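Local coordinates for protein Dok-7 (Mus musculus, PDB 3ML4) that acts as a dimeric adaptor that activates the receptor tyrosine kinase MuSK in neuromuscular synapse formation, its PH domain binding phosphoinositides, at residues M5-L10 against V29-S34; G13-R18 against L93-H98; T126-G131 against G180-V185. All coordinates share one frame; numbering follows the deposited sequence.

Contacts 1 and 2 both belong to the PH domain and its six-stranded antiparallel sheet: M5-L10 runs directly into strand 11-17, which carries G13-R18, and strand 24-31 is that strand's neighbour. Their centres are 18 Å apart. Contact 1 is largely buried and combines a salt bridge with one backbone hydrogen bond, next to the second subunit and the bound peptide. Contact 2, partly buried, joins the first and last strands of the sheet, with apolar side chains inside and an ion pair outside. Contact 3 lies in the PTB domain, its centre 38 Å from that of contact 1; it is a surface contact without a hydrogen bond between its segments.

Contact 1 of 3, residues M5-L10 against V29-S34; sequences MTEAAL and VLRKPS
At the N-terminal lead-in to the PH domain's first strand, the irregular segment M5-L10 lies against the end of strand 24-31, where E7 and R31 form a side-on salt bridge. Both donors converge on one oxygen: E7 OE2 is 2.7 Å from R31 NH2 and 2.8 Å from R31 NE, each bond bent to about 140° at hydrogen. OE2 lies in the guanidinium plane, at its edge, yet the two nitrogens reach it differently. NE takes the anti lone pair, whereas NH2 comes from above the carboxylate, the two flat groups being 64° apart. R31 has CG between its backbone N and carbonyl carbon (chi1 76°) and is extended from there to NE, which carries the chain alongside A8 O. E7 OE2 also pairs with a basic side chain of the bound peptide, so this carboxylate is shared between the fold and its ligand.

Further along, L10 N donates a hydrogen bond to L30 O, 2.8 Å away. Next to this bond A9 CB rests 3.8 Å from V29 CG1, and L10 CD2 approaches K32 CG at 4.2 Å; L10 also packs on I108 and A111 of helix 98-112. A8 packs on I207 and R31 on V204 of the second subunit. The N-terminal lead-in of the PH domain, laid on the end of its second strand, thus meets both dimer partner and peptide, in keeping with the assembly of two Dok-7 and two MuSK molecules.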
loop_
_atom_site.group_PDB
_atom_site.type_symbol
_atom_site.label_atom_id
_atom_site.label_comp_id
_atom_site.label_asym_id
_atom_site.label_seq_id
_atom_site.Cartn_x
_atom_site.Cartn_y
_atom_site.Cartn_z
HETATM N N MSE B 5 -6.858 -17.524 17.926
HETATM C CA MSE B 5 -6.234 -16.209 17.605
HETATM C C MSE B 5 -7.285 -15.220 17.112
HETATM O O MSE B 5 -8.131 -15.555 16.281
HETATM C CB MSE B 5 -5.129 -16.370 16.558
HETATM C CG MSE B 5 -4.409 -15.069 16.220
HETATM SE SE MSE B 5 -3.197 -15.253 14.705
HETATM C CE MSE B 5 -1.708 -16.140 15.612
ATOM N N THR B 6 -7.211 -13.998 17.625
ATOM C CA THR B 6 -8.231 -12.994 17.359
ATOM C C THR B 6 -7.809 -12.032 16.256
ATOM O O THR B 6 -6.622 -11.724 16.101
ATOM C CB THR B 6 -8.596 -12.211 18.636
ATOM O OG1 THR B 6 -7.401 -11.826 19.322
ATOM C CG2 THR B 6 -9.449 -13.076 19.568
ATOM N N GLU B 7 -8.797 -11.571 15.491
ATOM C CA GLU B 7 -8.576 -10.618 14.416
ATOM C C GLU B 7 -8.217 -9.248 14.977
ATOM O O GLU B 7 -8.950 -8.691 15.795
ATOM C CB GLU B 7 -9.821 -10.517 13.545
ATOM C CG GLU B 7 -9.552 -9.987 12.156
ATOM C CD GLU B 7 -10.622 -10.384 11.169
ATOM O OE1 GLU B 7 -11.418 -11.295 11.483
ATOM O OE2 GLU B 7 -10.663 -9.788 10.073
ATOM N N ALA B 8 -7.083 -8.719 14.530
ATOM C CA ALA B 8 -6.568 -7.449 15.027
ATOM C C ALA B 8 -7.342 -6.262 14.476
ATOM O O ALA B 8 -8.043 -6.373 13.472
ATOM C CB ALA B 8 -5.087 -7.312 14.700
ATOM N N ALA B 9 -7.207 -5.130 15.154
ATOM C CA ALA B 9 -7.819 -3.882 14.737
ATOM C C ALA B 9 -6.800 -2.770 14.908
ATOM O O ALA B 9 -5.971 -2.835 15.815
ATOM C CB ALA B 9 -9.044 -3.606 15.580
ATOM N N LEU B 10 -6.834 -1.762 14.039
ATOM C CA LEU B 10 -6.042 -0.556 14.310
ATOM C C LEU B 10 -6.759 0.309 15.348
ATOM O O LEU B 10 -6.117 0.896 16.213
ATOM C CB LEU B 10 -5.645 0.216 13.039
ATOM C CG LEU B 10 -6.618 0.945 12.115
ATOM C CD1 LEU B 10 -6.979 2.310 12.652
ATOM C CD2 LEU B 10 -5.975 1.107 10.754
ATOM N N VAL B 29 -15.080 -2.171 14.307
ATOM C CA VAL B 29 -13.684 -2.569 14.148
ATOM C C VAL B 29 -13.146 -2.045 12.813
ATOM O O VAL B 29 -13.697 -2.347 11.747
ATOM C CB VAL B 29 -13.519 -4.117 14.237
ATOM C CG1 VAL B 29 -12.166 -4.573 13.690
ATOM C CG2 VAL B 29 -13.705 -4.594 15.667
ATOM N N LEU B 30 -12.080 -1.252 12.883
ATOM C CA LEU B 30 -11.380 -0.803 11.682
ATOM C C LEU B 30 -10.008 -1.428 11.597
ATOM O O LEU B 30 -9.239 -1.398 12.561
ATOM C CB LEU B 30 -11.262 0.723 11.638
ATOM C CG LEU B 30 -12.528 1.495 11.263
ATOM C CD1 LEU B 30 -12.273 2.989 11.325
ATOM C CD2 LEU B 30 -13.065 1.088 9.877
ATOM N N ARG B 31 -9.716 -2.007 10.436
ATOM C CA ARG B 31 -8.390 -2.558 10.157
ATOM C C ARG B 31 -8.047 -2.495 8.673
ATOM O O ARG B 31 -8.936 -2.500 7.819
ATOM C CB ARG B 31 -8.255 -3.994 10.697
ATOM C CG ARG B 31 -8.948 -5.106 9.902
ATOM C CD ARG B 31 -8.548 -6.439 10.521
ATOM N NE ARG B 31 -8.958 -7.640 9.794
ATOM C CZ ARG B 31 -8.269 -8.190 8.796
ATOM N NH1 ARG B 31 -7.155 -7.623 8.357
ATOM N NH2 ARG B 31 -8.705 -9.303 8.220
ATOM N N LYS B 32 -6.751 -2.417 8.385
ATOM C CA LYS B 32 -6.244 -2.505 7.019
ATOM C C LYS B 32 -6.382 -3.945 6.528
ATOM O O LYS B 32 -5.944 -4.868 7.216
ATOM C CB LYS B 32 -4.779 -2.064 6.971
ATOM C CG LYS B 32 -4.566 -0.570 7.203
ATOM C CD LYS B 32 -3.131 -0.250 7.614
ATOM C CE LYS B 32 -2.219 0.028 6.419
ATOM N NZ LYS B 32 -1.774 -1.207 5.723
ATOM N N PRO B 33 -7.010 -4.143 5.347
ATOM C CA PRO B 33 -7.213 -5.469 4.737
ATOM C C PRO B 33 -5.904 -6.189 4.436
ATOM O O PRO B 33 -5.860 -7.418 4.437
ATOM C CB PRO B 33 -7.935 -5.150 3.418
ATOM C CG PRO B 33 -8.542 -3.809 3.627
ATOM C CD PRO B 33 -7.586 -3.071 4.511
ATOM N N SER B 34 -4.855 -5.414 4.174
ATOM C CA SER B 34 -3.528 -5.943 3.902
ATOM C C SER B 34 -2.469 -5.003 4.474
ATOM O O SER B 34 -2.764 -3.829 4.723
ATOM C CB SER B 34 -3.332 -6.129 2.399
ATOM O OG SER B 34 -3.418 -4.900 1.703
#

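Contact 2 of 3, residues G13-R18 against L93-H98; sequences GQVKLR and LGFDSH
The ring of F95 has V15 CG1 over one face, while V15 CG2 comes to 3.9 Å from F95 CE2; the two side chains lie side by side and point the same way. W104 of helix 98-112 meets F95 edge-to-face. This is the closure of the PH-domain barrel, where strand 11-17 meets strand 90-94, the last strand of the sheet, in a single antiparallel bridge. K16 and G94 are its hydrogen-bonded pair, with CA atoms 4.3 Å apart. K16 N reaches G94 O at 2.7 Å, nearly straight at hydrogen (170°); the return bond from G94 N to K16 O is 3.0 Å and bent to 144°. K16 CB lies 4.0 Å from G94 CA, where glycine has no side chain.

Inside, L17 CD2 touches L93 CD2 at 3.8 Å, and V15 CG1 packs on L93 CB. Beyond the bridge the chains are joined by a water, which donates to Q14 O and accepts from D96 N. On the outer surface the bent K16 chain crosses D96 at about a right angle, and K16 NZ forms a salt bridge with D96 OD1 at 3.1 Å, the nitrogen lying above the carboxylate plane.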
loop_
_atom_site.group_PDB
_atom_site.type_symbol
_atom_site.label_atom_id
_atom_site.label_comp_id
_atom_site.label_asym_id
_atom_site.label_seq_id
_atom_site.Cartn_x
_atom_site.Cartn_y
_atom_site.Cartn_z
ATOM N N GLY B 13 -14.071 0.365 19.027
ATOM C CA GLY B 13 -14.799 1.028 20.100
ATOM C C GLY B 13 -16.251 1.250 19.757
ATOM O O GLY B 13 -16.728 0.800 18.710
ATOM N N GLN B 14 -16.961 1.943 20.640
ATOM C CA GLN B 14 -18.376 2.217 20.412
ATOM C C GLN B 14 -18.527 3.475 19.566
ATOM O O GLN B 14 -17.971 4.528 19.885
ATOM C CB GLN B 14 -19.148 2.309 21.735
ATOM C CG GLN B 14 -20.633 1.912 21.631
ATOM C CD GLN B 14 -20.853 0.422 21.343
ATOM O OE1 GLN B 14 -19.926 -0.389 21.415
ATOM N NE2 GLN B 14 -22.093 0.062 21.016
ATOM N N VAL B 15 -19.258 3.336 18.465
ATOM C CA VAL B 15 -19.380 4.381 17.455
ATOM C C VAL B 15 -20.801 4.360 16.920
ATOM O O VAL B 15 -21.421 3.297 16.832
ATOM C CB VAL B 15 -18.404 4.138 16.263
ATOM C CG1 VAL B 15 -18.428 5.306 15.285
ATOM C CG2 VAL B 15 -16.980 3.899 16.746
ATOM N N LYS B 16 -21.320 5.535 16.575
ATOM C CA LYS B 16 -22.586 5.641 15.851
ATOM C C LYS B 16 -22.373 5.569 14.323
ATOM O O LYS B 16 -21.342 6.002 13.809
ATOM C CB LYS B 16 -23.333 6.906 16.280
ATOM C CG LYS B 16 -24.353 6.660 17.405
ATOM C CD LYS B 16 -24.244 7.661 18.555
ATOM C CE LYS B 16 -23.256 7.174 19.615
ATOM N NZ LYS B 16 -23.318 7.961 20.884
ATOM N N LEU B 17 -23.343 4.999 13.610
ATOM C CA LEU B 17 -23.238 4.784 12.164
ATOM C C LEU B 17 -24.540 5.122 11.439
ATOM O O LEU B 17 -25.593 5.231 12.064
ATOM C CB LEU B 17 -22.846 3.331 11.858
ATOM C CG LEU B 17 -21.523 2.781 12.407
ATOM C CD1 LEU B 17 -21.516 1.262 12.370
ATOM C CD2 LEU B 17 -20.335 3.355 11.651
ATOM N N ARG B 18 -24.463 5.279 10.122
ATOM C CA ARG B 18 -25.646 5.590 9.321
ATOM C C ARG B 18 -25.941 4.535 8.263
ATOM O O ARG B 18 -27.012 3.922 8.279
ATOM C CB ARG B 18 -25.533 6.981 8.690
ATOM C CG ARG B 18 -25.685 8.099 9.706
ATOM C CD ARG B 18 -26.068 9.417 9.063
ATOM N NE ARG B 18 -27.505 9.565 8.825
ATOM C CZ ARG B 18 -28.402 9.904 9.751
ATOM N NH1 ARG B 18 -28.039 10.113 11.011
ATOM N NH2 ARG B 18 -29.678 10.026 9.414
ATOM N N LEU B 93 -18.611 8.820 10.999
ATOM C CA LEU B 93 -18.512 8.106 12.266
ATOM C C LEU B 93 -18.947 9.011 13.412
ATOM O O LEU B 93 -18.624 10.197 13.427
ATOM C CB LEU B 93 -17.079 7.621 12.504
ATOM C CG LEU B 93 -16.398 6.671 11.510
ATOM C CD1 LEU B 93 -15.031 6.244 12.039
ATOM C CD2 LEU B 93 -17.245 5.452 11.225
ATOM N N GLY B 94 -19.674 8.441 14.370
ATOM C CA GLY B 94 -20.208 9.203 15.492
ATOM C C GLY B 94 -19.607 8.809 16.823
ATOM O O GLY B 94 -19.712 7.658 17.248
ATOM N N PHE B 95 -18.984 9.778 17.483
ATOM C CA PHE B 95 -18.356 9.557 18.772
ATOM C C PHE B 95 -19.001 10.431 19.826
ATOM O O PHE B 95 -19.565 11.478 19.515
ATOM C CB PHE B 95 -16.865 9.881 18.706
ATOM C CG PHE B 95 -16.136 9.143 17.634
ATOM C CD1 PHE B 95 -16.013 9.688 16.361
ATOM C CD2 PHE B 95 -15.570 7.901 17.892
ATOM C CE1 PHE B 95 -15.339 9.010 15.362
ATOM C CE2 PHE B 95 -14.890 7.212 16.897
ATOM C CZ PHE B 95 -14.773 7.770 15.626
ATOM N N ASP B 96 -18.901 9.989 21.074
ATOM C CA ASP B 96 -19.365 10.760 22.217
ATOM C C ASP B 96 -18.304 11.798 22.548
ATOM O O ASP B 96 -18.502 12.996 22.343
ATOM C CB ASP B 96 -19.580 9.839 23.421
ATOM C CG ASP B 96 -19.833 8.396 23.015
ATOM O OD1 ASP B 96 -20.466 8.166 21.955
ATOM O OD2 ASP B 96 -19.393 7.486 23.752
ATOM N N SER B 97 -17.168 11.313 23.034
ATOM C CA SER B 97 -16.083 12.158 23.502
ATOM C C SER B 97 -15.258 12.742 22.366
ATOM O O SER B 97 -15.038 12.092 21.342
ATOM C CB SER B 97 -15.179 11.367 24.453
ATOM O OG SER B 97 -14.987 10.040 23.990
ATOM N N HIS B 98 -14.811 13.980 22.567
ATOM C CA HIS B 98 -13.876 14.652 21.670
ATOM C C HIS B 98 -12.556 13.882 21.537
ATOM O O HIS B 98 -12.049 13.709 20.430
ATOM C CB HIS B 98 -13.614 16.080 22.165
ATOM C CG HIS B 98 -12.685 16.870 21.294
ATOM N ND1 HIS B 98 -11.350 17.037 21.588
ATOM C CD2 HIS B 98 -12.902 17.548 20.143
ATOM C CE1 HIS B 98 -10.782 17.782 20.656
ATOM N NE2 HIS B 98 -11.701 18.102 19.765
HETATM O O HOH W 1 -17.898 6.956 20.941
#

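Contact 3 of 3, residues T126-G131 against G180-V185; sequences TKLESG and GYWAGV
W182 meets the K127-L128 part of the 126-131 loop through the six-membered end of its indole. L128 CD2 is 3.6 Å from W182 CZ3 and 3.7 Å from W182 CH2, so the methyl touches two neighbouring ring carbons. L128 sets CG opposite its carbonyl carbon (chi1 -57°); with CD1 continuing the chain outward, the other branch, CD2, is the one turned to the indole. K127 makes its approach from the root of the side chain: K127 CB lies 3.7 Å from W182 CZ3. Beyond CB the lysine bends at its second and third torsions, and its end leads away from the 180-185 segment.

T126 serves two purposes. Its OG1 accepts from L128 N at 3.0 Å, forming an ST turn whose last residue, L128, touches the tryptophan. Its methyl faces strand 184-189, with T126 CG2 at 3.5 Å from V185 O. T126 and L128 also pack on F186 of that strand. W156 NE1 bonds to the backbone O of W182, and the two rings meet with planes about 50° apart.

The 126-131 loop, which connects strands 115-122 and 133-138, thus packs at the surface against the loop leading into strand 184-189 and the first residues of that strand, within the PH-like fold of an IRS-type PTB domain.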
loop_
_atom_site.group_PDB
_atom_site.type_symbol
_atom_site.label_atom_id
_atom_site.label_comp_id
_atom_site.label_asym_id
_atom_site.label_seq_id
_atom_site.Cartn_x
_atom_site.Cartn_y
_atom_site.Cartn_z
ATOM N N THR B 126 -11.129 29.625 -11.707
ATOM C CA THR B 126 -10.874 28.324 -12.312
ATOM C C THR B 126 -12.152 27.484 -12.423
ATOM O O THR B 126 -13.240 27.974 -12.141
ATOM C CB THR B 126 -9.804 27.543 -11.509
ATOM O OG1 THR B 126 -10.383 27.023 -10.306
ATOM C CG2 THR B 126 -8.612 28.442 -11.163
ATOM N N LYS B 127 -12.003 26.227 -12.847
ATOM C CA LYS B 127 -13.098 25.249 -12.865
ATOM C C LYS B 127 -13.615 24.934 -11.453
ATOM O O LYS B 127 -14.758 24.515 -11.289
ATOM C CB LYS B 127 -12.634 23.943 -13.534
ATOM C CG LYS B 127 -13.400 23.496 -14.796
ATOM C CD LYS B 127 -12.721 23.921 -16.104
ATOM C CE LYS B 127 -13.353 25.194 -16.679
ATOM N NZ LYS B 127 -12.534 25.809 -17.773
ATOM N N LEU B 128 -12.763 25.131 -10.446
ATOM C CA LEU B 128 -13.095 24.827 -9.051
ATOM C C LEU B 128 -14.026 25.865 -8.440
ATOM O O LEU B 128 -13.873 27.069 -8.666
ATOM C CB LEU B 128 -11.826 24.747 -8.189
ATOM C CG LEU B 128 -10.674 23.788 -8.503
ATOM C CD1 LEU B 128 -9.479 24.141 -7.643
ATOM C CD2 LEU B 128 -11.069 22.336 -8.285
ATOM N N GLU B 129 -14.984 25.387 -7.654
ATOM C CA GLU B 129 -15.831 26.250 -6.854
ATOM C C GLU B 129 -14.981 26.993 -5.832
ATOM O O GLU B 129 -14.105 26.410 -5.192
ATOM C CB GLU B 129 -16.893 25.417 -6.142
ATOM C CG GLU B 129 -17.997 26.242 -5.497
ATOM C CD GLU B 129 -18.957 25.407 -4.662
ATOM O OE1 GLU B 129 -18.787 24.167 -4.582
ATOM O OE2 GLU B 129 -19.892 26.004 -4.086
ATOM N N SER B 130 -15.247 28.282 -5.682
ATOM C CA SER B 130 -14.524 29.107 -4.722
ATOM C C SER B 130 -15.104 29.001 -3.305
ATOM O O SER B 130 -16.214 28.492 -3.117
ATOM C CB SER B 130 -14.504 30.567 -5.190
ATOM O OG SER B 130 -15.812 31.093 -5.303
ATOM N N GLY B 131 -14.336 29.480 -2.323
ATOM C CA GLY B 131 -14.761 29.530 -0.922
ATOM C C GLY B 131 -14.000 28.559 -0.034
ATOM O O GLY B 131 -13.147 27.815 -0.526
ATOM N N GLY B 180 -6.448 15.654 -17.678
ATOM C CA GLY B 180 -7.341 16.246 -18.675
ATOM C C GLY B 180 -8.000 17.585 -18.413
ATOM O O GLY B 180 -7.458 18.629 -18.788
ATOM N N TYR B 181 -9.191 17.559 -17.815
ATOM C CA TYR B 181 -9.921 18.804 -17.520
ATOM C C TYR B 181 -9.616 19.354 -16.140
ATOM O O TYR B 181 -10.142 20.396 -15.756
ATOM C CB TYR B 181 -11.439 18.662 -17.724
ATOM C CG TYR B 181 -11.875 18.746 -19.173
ATOM C CD1 TYR B 181 -11.096 19.415 -20.127
ATOM C CD2 TYR B 181 -13.075 18.180 -19.587
ATOM C CE1 TYR B 181 -11.499 19.490 -21.460
ATOM C CE2 TYR B 181 -13.487 18.253 -20.913
ATOM C CZ TYR B 181 -12.698 18.907 -21.840
ATOM O OH TYR B 181 -13.120 18.970 -23.147
ATOM N N TRP B 182 -8.772 18.646 -15.399
ATOM C CA TRP B 182 -8.221 19.186 -14.168
ATOM C C TRP B 182 -6.857 19.845 -14.387
ATOM O O TRP B 182 -6.219 20.297 -13.434
ATOM C CB TRP B 182 -8.171 18.124 -13.066
ATOM C CG TRP B 182 -9.496 17.924 -12.388
ATOM C CD1 TRP B 182 -10.068 16.733 -12.033
ATOM C CD2 TRP B 182 -10.424 18.945 -11.995
ATOM N NE1 TRP B 182 -11.287 16.950 -11.438
ATOM C CE2 TRP B 182 -11.534 18.297 -11.407
ATOM C CE3 TRP B 182 -10.426 20.345 -12.083
ATOM C CZ2 TRP B 182 -12.636 18.998 -10.911
ATOM C CZ3 TRP B 182 -11.518 21.041 -11.587
ATOM C CH2 TRP B 182 -12.608 20.365 -11.005
ATOM N N ALA B 183 -6.426 19.911 -15.646
ATOM C CA ALA B 183 -5.187 20.593 -16.003
ATOM C C ALA B 183 -5.298 22.089 -15.726
ATOM O O ALA B 183 -6.400 22.648 -15.723
ATOM C CB ALA B 183 -4.843 20.345 -17.458
ATOM N N GLY B 184 -4.159 22.729 -15.472
ATOM C CA GLY B 184 -4.113 24.176 -15.297
ATOM C C GLY B 184 -3.592 24.617 -13.945
ATOM O O GLY B 184 -3.094 23.808 -13.164
ATOM N N VAL B 185 -3.736 25.913 -13.672
ATOM C CA VAL B 185 -3.153 26.551 -12.499
ATOM C C VAL B 185 -4.239 26.902 -11.475
ATOM O O VAL B 185 -5.267 27.480 -11.823
ATOM C CB VAL B 185 -2.349 27.812 -12.912
ATOM C CG1 VAL B 185 -1.540 28.350 -11.741
ATOM C CG2 VAL B 185 -1.427 27.498 -14.092
#